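Local structure of flavin reductase (Uncultured bacterium, 5CHO) at residues Val48-Met61 with Met86-Val100. The protein probably supplies reduced flavin to a tryptophan halogenase, as the flavin reductase half of a bacterial two-component system, and holds FAD in its pocket. Residues are numbered along the deposited sequence; the frame is centred on the assembly and turned at random.
Sequences VTVVTVGGDSPHAM and MHGSLLEVGSFGVSV. With FAD (flavin-adenine dinucleotide), chain I.
Part of the FAD phosphate site of this flavin reductase lies where helix 86-93 packs across the β-hairpin of 48-61, and H59 and M86 show how one contact can serve core and ligand together. H59 offers NE2 in the ring plane to FAD O1P, a hydrogen bond of 2.7 Å, while M86 gives its backbone N to FAD O2P of the same phosphate in another of 2.9 Å. With CG anti to the backbone N (chi1 -174°) and the chain bent beyond it, the M86 side chain runs counter to that of H59, its CE 3.7 Å from H59 CD2 and 3.6 Å from A60 CA. An alanine at H59 would probably leave FAD O1P without this N-H donor and open a gap beside M86 CE. Alongside, the M61 side chain crosses that of M86, CG to CG 3.6 Å, and V53 sets CG1 3.8 Å from L90 CD2. Strand 95-100 then pairs antiparallel with 49-53: V50 and S99 exchange two backbone hydrogen bonds, as do T52 and G97, the shortest being G97 N to T52 O at 2.7 Å. Hairpin, helix and returning strand together form part of the antiparallel, FMN-binding-type β-fold of the flavin reductase-like domain.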
loop_
_atom_site.group_PDB
_atom_site.type_symbol
_atom_site.label_atom_id
_atom_site.label_comp_id
_atom_site.label_asym_id
_atom_site.label_seq_id
_atom_site.Cartn_x
_atom_site.Cartn_y
_atom_site.Cartn_z
ATOM N N VAL A 48 4.902 -7.882 -1.770
ATOM C CA VAL A 48 5.683 -8.008 -0.543
ATOM C C VAL A 48 7.095 -7.504 -0.766
ATOM O O VAL A 48 7.711 -7.813 -1.786
ATOM C CB VAL A 48 5.757 -9.461 -0.047
ATOM C CG1 VAL A 48 6.378 -9.502 1.343
ATOM C CG2 VAL A 48 4.377 -10.090 -0.021
ATOM N N THR A 49 7.597 -6.713 0.180
ATOM C CA THR A 49 8.977 -6.224 0.125
ATOM C C THR A 49 9.814 -6.646 1.322
ATOM O O THR A 49 9.295 -7.120 2.333
ATOM C CB THR A 49 9.050 -4.686 0.062
ATOM O OG1 THR A 49 8.837 -4.150 1.371
ATOM C CG2 THR A 49 8.015 -4.114 -0.884
ATOM N N VAL A 50 11.123 -6.471 1.179
ATOM C CA VAL A 50 12.032 -6.488 2.313
ATOM C C VAL A 50 12.699 -5.125 2.434
ATOM O O VAL A 50 13.389 -4.673 1.521
ATOM C CB VAL A 50 13.099 -7.584 2.183
ATOM C CG1 VAL A 50 14.156 -7.422 3.262
ATOM C CG2 VAL A 50 12.452 -8.950 2.283
ATOM N N VAL A 51 12.466 -4.477 3.569
ATOM C CA VAL A 51 13.074 -3.195 3.892
ATOM C C VAL A 51 14.376 -3.424 4.649
ATOM O O VAL A 51 14.406 -4.207 5.597
ATOM C CB VAL A 51 12.113 -2.336 4.731
ATOM C CG1 VAL A 51 12.773 -1.044 5.167
ATOM C CG2 VAL A 51 10.834 -2.068 3.948
ATOM N N THR A 52 15.453 -2.763 4.223
ATOM C CA THR A 52 16.779 -3.003 4.795
ATOM C C THR A 52 17.542 -1.714 5.093
ATOM O O THR A 52 17.289 -0.678 4.479
ATOM C CB THR A 52 17.646 -3.851 3.847
ATOM O OG1 THR A 52 17.976 -3.086 2.681
ATOM C CG2 THR A 52 16.914 -5.113 3.430
ATOM N N VAL A 53 18.477 -1.787 6.037
ATOM C CA VAL A 53 19.457 -0.723 6.234
ATOM C C VAL A 53 20.860 -1.320 6.165
ATOM O O VAL A 53 21.042 -2.517 6.389
ATOM C CB VAL A 53 19.289 0.001 7.585
ATOM C CG1 VAL A 53 17.909 0.637 7.683
ATOM C CG2 VAL A 53 19.517 -0.959 8.739
ATOM N N GLY A 54 21.845 -0.482 5.861
ATOM C CA GLY A 54 23.238 -0.888 5.912
ATOM C C GLY A 54 23.885 -0.369 7.182
ATOM O O GLY A 54 23.271 -0.384 8.248
ATOM N N GLY A 55 25.125 0.094 7.073
ATOM C CA GLY A 55 25.834 0.624 8.225
ATOM C C GLY A 55 26.558 -0.422 9.046
ATOM O O GLY A 55 26.941 -1.473 8.535
ATOM N N ASP A 56 26.750 -0.117 10.327
ATOM C CA ASP A 56 27.489 -0.985 11.237
ATOM C C ASP A 56 26.673 -2.210 11.609
ATOM O O ASP A 56 27.207 -3.310 11.757
ATOM C CB ASP A 56 27.857 -0.215 12.501
ATOM C CG ASP A 56 28.829 0.915 12.233
ATOM O OD1 ASP A 56 29.648 0.789 11.300
ATOM O OD2 ASP A 56 28.767 1.935 12.952
ATOM N N SER A 57 25.371 -2.001 11.751
ATOM C CA SER A 57 24.441 -3.052 12.137
ATOM C C SER A 57 23.388 -3.249 11.053
ATOM O O SER A 57 22.226 -2.908 11.261
ATOM C CB SER A 57 23.773 -2.706 13.471
ATOM O OG SER A 57 22.758 -3.637 13.798
ATOM N N PRO A 58 23.790 -3.785 9.887
ATOM C CA PRO A 58 22.808 -4.052 8.830
ATOM C C PRO A 58 21.641 -4.882 9.350
ATOM O O PRO A 58 21.810 -5.759 10.200
ATOM C CB PRO A 58 23.606 -4.828 7.781
ATOM C CG PRO A 58 25.012 -4.452 8.005
ATOM C CD PRO A 58 25.161 -4.113 9.463
ATOM N N HIS A 59 20.461 -4.598 8.822
ATOM C CA HIS A 59 19.249 -5.236 9.295
ATOM C C HIS A 59 18.225 -5.296 8.173
ATOM O O HIS A 59 18.317 -4.548 7.201
ATOM C CB HIS A 59 18.687 -4.469 10.492
ATOM C CG HIS A 59 17.554 -5.160 11.180
ATOM N ND1 HIS A 59 17.549 -6.519 11.423
ATOM C CD2 HIS A 59 16.377 -4.691 11.653
ATOM C CE1 HIS A 59 16.425 -6.849 12.031
ATOM N NE2 HIS A 59 15.694 -5.756 12.182
ATOM N N ALA A 60 17.252 -6.187 8.313
ATOM C CA ALA A 60 16.198 -6.331 7.320
ATOM C C ALA A 60 14.900 -6.764 7.982
ATOM O O ALA A 60 14.915 -7.394 9.042
ATOM C CB ALA A 60 16.605 -7.326 6.250
ATOM N N MET A 61 13.786 -6.410 7.351
ATOM C CA MET A 61 12.464 -6.798 7.820
ATOM C C MET A 61 11.506 -6.862 6.636
ATOM O O MET A 61 11.691 -6.178 5.627
ATOM C CB MET A 61 11.944 -5.819 8.879
ATOM C CG MET A 61 11.744 -4.398 8.371
ATOM S SD MET A 61 10.035 -3.936 8.031
ATOM C CE MET A 61 9.376 -3.723 9.679
ATOM N N MET A 86 13.442 -2.285 13.344
ATOM C CA MET A 86 13.707 -1.500 12.143
ATOM C C MET A 86 13.277 -0.047 12.332
ATOM O O MET A 86 13.833 0.852 11.709
ATOM C CB MET A 86 13.002 -2.102 10.922
ATOM C CG MET A 86 13.354 -1.397 9.619
ATOM S SD MET A 86 15.120 -1.454 9.253
ATOM C CE MET A 86 15.291 -3.085 8.544
ATOM N N HIS A 87 12.291 0.172 13.196
ATOM C CA HIS A 87 11.838 1.521 13.528
ATOM C C HIS A 87 13.030 2.353 14.004
ATOM O O HIS A 87 13.224 3.494 13.578
ATOM C CB HIS A 87 10.740 1.464 14.594
ATOM C CG HIS A 87 10.042 2.773 14.827
ATOM N ND1 HIS A 87 10.633 3.830 15.474
ATOM C CD2 HIS A 87 8.791 3.176 14.497
ATOM C CE1 HIS A 87 9.773 4.838 15.541
ATOM N NE2 HIS A 87 8.654 4.465 14.957
ATOM N N GLY A 88 13.827 1.770 14.892
ATOM C CA GLY A 88 15.030 2.423 15.375
ATOM C C GLY A 88 16.139 2.506 14.339
ATOM O O GLY A 88 16.787 3.545 14.209
ATOM N N SER A 89 16.359 1.416 13.604
ATOM C CA SER A 89 17.394 1.376 12.569
ATOM C C SER A 89 17.166 2.427 11.484
ATOM O O SER A 89 18.110 3.056 10.998
ATOM C CB SER A 89 17.473 -0.014 11.926
ATOM O OG SER A 89 17.508 -1.043 12.898
ATOM N N LEU A 90 15.910 2.609 11.096
ATOM C CA LEU A 90 15.591 3.556 10.035
ATOM C C LEU A 90 15.936 4.967 10.511
ATOM O O LEU A 90 16.581 5.732 9.796
ATOM C CB LEU A 90 14.115 3.446 9.627
ATOM C CG LEU A 90 13.789 2.152 8.870
ATOM C CD1 LEU A 90 12.286 1.935 8.760
ATOM C CD2 LEU A 90 14.422 2.147 7.484
ATOM N N LEU A 91 15.500 5.304 11.721
ATOM C CA LEU A 91 15.837 6.589 12.327
ATOM C C LEU A 91 17.338 6.779 12.560
ATOM O O LEU A 91 17.874 7.860 12.315
ATOM C CB LEU A 91 15.092 6.766 13.654
ATOM C CG LEU A 91 13.567 6.892 13.567
ATOM C CD1 LEU A 91 12.918 7.045 14.946
ATOM C CD2 LEU A 91 13.182 8.050 12.649
ATOM N N GLU A 92 18.015 5.736 13.035
ATOM C CA GLU A 92 19.445 5.826 13.321
ATOM C C GLU A 92 20.265 6.008 12.045
ATOM O O GLU A 92 21.153 6.858 11.991
ATOM C CB GLU A 92 19.925 4.586 14.089
ATOM C CG GLU A 92 21.319 4.727 14.708
ATOM C CD GLU A 92 21.741 3.498 15.498
ATOM O OE1 GLU A 92 20.881 2.630 15.763
ATOM O OE2 GLU A 92 22.933 3.399 15.854
ATOM N N VAL A 93 19.977 5.204 11.026
ATOM C CA VAL A 93 20.800 5.171 9.814
ATOM C C VAL A 93 20.390 6.226 8.773
ATOM O O VAL A 93 21.210 6.670 7.966
ATOM C CB VAL A 93 20.763 3.769 9.184
ATOM C CG1 VAL A 93 21.594 3.729 7.914
ATOM C CG2 VAL A 93 21.271 2.750 10.187
ATOM N N GLY A 94 19.124 6.630 8.797
ATOM C CA GLY A 94 18.634 7.678 7.913
ATOM C C GLY A 94 18.525 7.354 6.428
ATOM O O GLY A 94 18.132 8.215 5.638
ATOM N N SER A 95 18.858 6.129 6.038
ATOM C CA SER A 95 18.610 5.671 4.671
ATOM C C SER A 95 18.283 4.184 4.673
ATOM O O SER A 95 18.582 3.479 5.636
ATOM C CB SER A 95 19.816 5.949 3.768
ATOM O OG SER A 95 20.934 5.170 4.156
ATOM N N PHE A 96 17.669 3.703 3.598
ATOM C CA PHE A 96 17.249 2.312 3.552
ATOM C C PHE A 96 17.000 1.794 2.142
ATOM O O PHE A 96 16.866 2.564 1.189
ATOM C CB PHE A 96 15.987 2.119 4.400
ATOM C CG PHE A 96 14.810 2.929 3.944
ATOM C CD1 PHE A 96 13.854 2.375 3.100
ATOM C CD2 PHE A 96 14.639 4.235 4.381
ATOM C CE1 PHE A 96 12.755 3.116 2.692
ATOM C CE2 PHE A 96 13.547 4.978 3.978
ATOM C CZ PHE A 96 12.603 4.419 3.132
ATOM N N GLY A 97 16.944 0.470 2.039
ATOM C CA GLY A 97 16.676 -0.214 0.789
ATOM C C GLY A 97 15.310 -0.866 0.817
ATOM O O GLY A 97 14.762 -1.138 1.884
ATOM N N VAL A 98 14.754 -1.094 -0.367
ATOM C CA VAL A 98 13.491 -1.801 -0.519
ATOM C C VAL A 98 13.609 -2.746 -1.705
ATOM O O VAL A 98 14.000 -2.325 -2.793
ATOM C CB VAL A 98 12.314 -0.816 -0.740
ATOM C CG1 VAL A 98 10.999 -1.561 -0.938
ATOM C CG2 VAL A 98 12.207 0.181 0.416
ATOM N N SER A 99 13.284 -4.020 -1.494
ATOM C CA SER A 99 13.294 -5.008 -2.571
ATOM C C SER A 99 11.908 -5.608 -2.724
ATOM O O SER A 99 11.352 -6.138 -1.769
ATOM C CB SER A 99 14.314 -6.118 -2.300
ATOM O OG SER A 99 15.576 -5.592 -1.935
ATOM N N VAL A 100 11.365 -5.541 -3.935
ATOM C CA VAL A 100 10.041 -6.072 -4.211
ATOM C C VAL A 100 10.196 -7.542 -4.578
ATOM O O VAL A 100 10.929 -7.888 -5.505
ATOM C CB VAL A 100 9.356 -5.281 -5.338
ATOM C CG1 VAL A 100 8.017 -5.903 -5.708
ATOM C CG2 VAL A 100 9.174 -3.833 -4.916
HETATM P PA FAD I . 11.219 -6.928 15.667
HETATM O O1A FAD I . 12.359 -6.565 16.574
HETATM O O2A FAD I . 11.385 -8.300 15.143
HETATM O O5B FAD I . 9.823 -6.859 16.483
HETATM C C5B FAD I . 8.625 -7.268 15.811
HETATM C C4B FAD I . 7.455 -7.452 16.848
HETATM O O4B FAD I . 7.687 -8.490 17.574
HETATM C C3B FAD I . 7.406 -6.259 17.795
HETATM O O3B FAD I . 6.095 -5.889 18.058
HETATM C C2B FAD I . 8.092 -6.737 19.073
HETATM O O2B FAD I . 7.380 -6.173 20.302
HETATM C C1B FAD I . 7.972 -8.017 19.081
HETATM N N9A FAD I . 9.176 -8.610 19.535
HETATM C C8A FAD I . 10.167 -9.144 18.781
HETATM N N7A FAD I . 11.132 -9.596 19.620
HETATM C C5A FAD I . 10.737 -9.337 20.891
HETATM C C6A FAD I . 11.331 -9.574 22.122
HETATM N N6A FAD I . 12.581 -10.196 22.533
HETATM N N1A FAD I . 10.699 -9.205 23.260
HETATM C C2A FAD I . 9.475 -8.591 23.205
HETATM N N3A FAD I . 8.887 -8.347 21.991
HETATM C C4A FAD I . 9.523 -8.724 20.837
HETATM N N1 FAD I . 5.735 -5.151 10.041
HETATM C C2 FAD I . 5.680 -3.690 10.018
HETATM O O2 FAD I . 6.051 -3.039 11.001
HETATM N N3 FAD I . 5.176 -2.997 8.838
HETATM C C4 FAD I . 4.743 -3.754 7.708
HETATM O O4 FAD I . 4.350 -3.202 6.778
HETATM C C4X FAD I . 4.804 -5.250 7.745
HETATM N N5 FAD I . 4.373 -6.029 6.626
HETATM C C5X FAD I . 4.446 -7.511 6.663
HETATM C C6 FAD I . 4.018 -8.287 5.545
HETATM C C7 FAD I . 4.084 -9.687 5.592
HETATM C C7M FAD I . 3.547 -10.201 4.222
HETATM C C8 FAD I . 4.578 -10.307 6.742
HETATM C C8M FAD I . 4.602 -11.871 6.666
HETATM C C9 FAD I . 4.998 -9.540 7.836
HETATM C C9A FAD I . 4.930 -8.140 7.805
HETATM N N10 FAD I . 5.373 -7.356 8.956
HETATM C C10 FAD I . 5.302 -5.909 8.912
HETATM C "C1'" FAD I . 5.893 -8.013 10.191
HETATM C "C2'" FAD I . 7.417 -7.813 10.305
HETATM O "O2'" FAD I . 8.030 -8.294 9.148
HETATM C "C3'" FAD I . 7.903 -8.576 11.514
HETATM O "O3'" FAD I . 7.340 -8.022 12.663
HETATM C "C4'" FAD I . 9.430 -8.512 11.616
HETATM O "O4'" FAD I . 9.857 -9.426 12.543
HETATM C "C5'" FAD I . 9.868 -7.101 12.063
HETATM O "O5'" FAD I . 11.286 -7.052 12.165
HETATM P P FAD I . 11.971 -5.967 13.151
HETATM O O1P FAD I . 13.368 -6.416 13.488
HETATM O O2P FAD I . 11.995 -4.588 12.478
HETATM O O3P FAD I . 11.114 -5.894 14.464
HETATM O O HOH W 1 15.949 -4.338 0.197
HETATM O O HOH W 2 21.315 2.201 4.760
HETATM O O HOH W 3 20.361 -1.521 12.779
#